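Putative lipoprotein (Bacteroides fragilis, PDB 4GBS) is a putative lipoprotein of the HmuY family that probably binds heme, as its relatives do. Local coordinates at residues A[62-67]-A[76-81]. Numbering follows the deposited sequence.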
loop_
_atom_site.group_PDB
_atom_site.type_symbol
_atom_site.label_atom_id
_atom_site.label_comp_id
_atom_site.label_asym_id
_atom_site.label_seq_id
_atom_site.Cartn_x
_atom_site.Cartn_y
_atom_site.Cartn_z
ATOM N N ALA A 62 -8.437 14.932 -0.042
ATOM C CA ALA A 62 -9.175 13.824 -0.626
ATOM C C ALA A 62 -10.557 13.613 0.011
ATOM O O ALA A 62 -10.848 14.130 1.083
ATOM C CB ALA A 62 -8.358 12.549 -0.467
ATOM N N ASP A 63 -11.394 12.820 -0.674
ATOM C CA ASP A 63 -12.710 12.396 -0.230
ATOM C C ASP A 63 -12.647 10.915 0.123
ATOM O O ASP A 63 -12.947 10.074 -0.720
ATOM C CB ASP A 63 -13.779 12.681 -1.307
ATOM C CG ASP A 63 -15.186 12.211 -0.938
ATOM O OD1 ASP A 63 -15.711 12.654 0.126
ATOM O OD2 ASP A 63 -15.771 11.421 -1.717
ATOM N N ASP A 64 -12.228 10.592 1.353
ATOM C CA ASP A 64 -12.111 9.206 1.815
ATOM C C ASP A 64 -13.479 8.566 1.979
ATOM O O ASP A 64 -14.385 9.221 2.515
ATOM C CB ASP A 64 -11.352 9.123 3.149
ATOM C CG ASP A 64 -9.948 9.669 3.112
ATOM O OD1 ASP A 64 -9.309 9.588 2.048
ATOM O OD2 ASP A 64 -9.467 10.132 4.166
ATOM N N PRO A 65 -13.647 7.283 1.591
ATOM C CA PRO A 65 -14.946 6.620 1.806
ATOM C C PRO A 65 -15.198 6.377 3.298
ATOM O O PRO A 65 -14.295 6.555 4.127
ATOM C CB PRO A 65 -14.805 5.306 1.019
ATOM C CG PRO A 65 -13.363 5.031 0.984
ATOM C CD PRO A 65 -12.673 6.367 0.965
ATOM N N ASP A 66 -16.422 5.979 3.645
ATOM C CA ASP A 66 -16.818 5.758 5.038
ATOM C C ASP A 66 -15.946 4.684 5.698
ATOM O O ASP A 66 -15.565 4.831 6.857
ATOM C CB ASP A 66 -18.311 5.365 5.138
ATOM C CG ASP A 66 -19.314 6.430 4.698
ATOM O OD1 ASP A 66 -18.950 7.282 3.847
ATOM O OD2 ASP A 66 -20.481 6.388 5.180
ATOM N N THR A 67 -15.590 3.638 4.949
ATOM C CA THR A 67 -14.844 2.522 5.504
ATOM C C THR A 67 -13.720 2.122 4.534
ATOM O O THR A 67 -13.907 2.144 3.317
ATOM C CB THR A 67 -15.851 1.378 5.786
ATOM O OG1 THR A 67 -15.191 0.314 6.455
ATOM C CG2 THR A 67 -16.591 0.873 4.531
ATOM N N ASP A 76 2.819 5.394 -2.705
ATOM C CA ASP A 76 2.492 5.899 -1.376
ATOM C C ASP A 76 1.339 5.156 -0.745
ATOM O O ASP A 76 0.350 4.847 -1.404
ATOM C CB ASP A 76 2.114 7.395 -1.443
ATOM C CG ASP A 76 2.990 8.292 -2.292
ATOM O OD1 ASP A 76 4.236 8.146 -2.223
ATOM O OD2 ASP A 76 2.435 9.158 -3.005
ATOM N N VAL A 77 1.445 4.930 0.558
ATOM C CA VAL A 77 0.427 4.250 1.344
ATOM C C VAL A 77 0.002 5.143 2.511
ATOM O O VAL A 77 0.842 5.777 3.150
ATOM C CB VAL A 77 0.933 2.856 1.862
ATOM C CG1 VAL A 77 -0.123 2.152 2.719
ATOM C CG2 VAL A 77 1.380 1.950 0.721
ATOM N N LYS A 78 -1.297 5.169 2.789
ATOM C CA LYS A 78 -1.853 5.787 3.987
ATOM C C LYS A 78 -2.768 4.745 4.619
ATOM O O LYS A 78 -3.267 3.849 3.923
ATOM C CB LYS A 78 -2.553 7.145 3.753
ATOM C CG LYS A 78 -3.885 7.097 3.041
ATOM C CD LYS A 78 -4.552 8.466 3.107
ATOM C CE LYS A 78 -5.888 8.445 2.410
ATOM N NZ LYS A 78 -6.564 9.761 2.529
ATOM N N THR A 79 -2.945 4.823 5.936
ATOM C CA THR A 79 -3.802 3.875 6.634
ATOM C C THR A 79 -4.960 4.660 7.235
ATOM O O THR A 79 -4.953 5.892 7.223
ATOM C CB THR A 79 -3.008 3.061 7.683
ATOM O OG1 THR A 79 -2.695 3.893 8.790
ATOM C CG2 THR A 79 -1.730 2.428 7.114
ATOM N N ASN A 80 -5.973 3.950 7.720
ATOM C CA ASN A 80 -7.123 4.595 8.336
ATOM C C ASN A 80 -6.999 4.474 9.841
ATOM O O ASN A 80 -7.626 3.599 10.431
ATOM C CB ASN A 80 -8.414 3.954 7.809
ATOM C CG ASN A 80 -9.645 4.690 8.217
ATOM O OD1 ASN A 80 -9.591 5.841 8.675
ATOM N ND2 ASN A 80 -10.784 4.065 7.992
ATOM N N GLY A 81 -6.136 5.295 10.443
ATOM C CA GLY A 81 -5.840 5.215 11.874
ATOM C C GLY A 81 -5.062 3.960 12.251
ATOM O O GLY A 81 -5.111 3.513 13.394
HETATM O O HOH W 1 -13.607 5.100 8.411
#
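D64 and K78 form a salt bridge that ties the irregular loop between strands 51-54 and 70-73 to strand 76-79, an outermost strand of the four-stranded antiparallel sheet in this all-beta, HmuY-like chain. K78 NZ donates to D64 OD1 over 2.8 Å, reaching the carboxylate on its syn side and only 17° out of its plane. OD2 lies farther from the ammonium, 3.4 Å from K78 NZ, so the grip is through one oxygen rather than an even fork. The two side chains reach toward each other from their own segments. In K78, a chi1 of 72° tucks CG in between the two backbone branches at CA, after which the chain runs out fully extended and carries the charge from the strand across to the loop.

Aromatic residues flank the ion pair. The hydroxyl of Y44, on strand 43-46, also hydrogen-bonds to D64 OD1, giving that one oxygen two partners, while W42 makes a cation-pi interaction with K78. The neighbouring carboxylate and the W42 ring would be expected to stabilise the lysine's positive charge. Beyond the salt bridge the segments barely touch directly: A62 CB lies 4.5 Å from K78 NZ.

A second link passes through water, just beyond the end of the strand. The water donates to D66 O at 2.5 Å and accepts from N80 ND2 at 3.0 Å, joining a loop carbonyl to a side-chain amide. The same amide nitrogen, N80 ND2, also hydrogen-bonds to the backbone oxygen of W68.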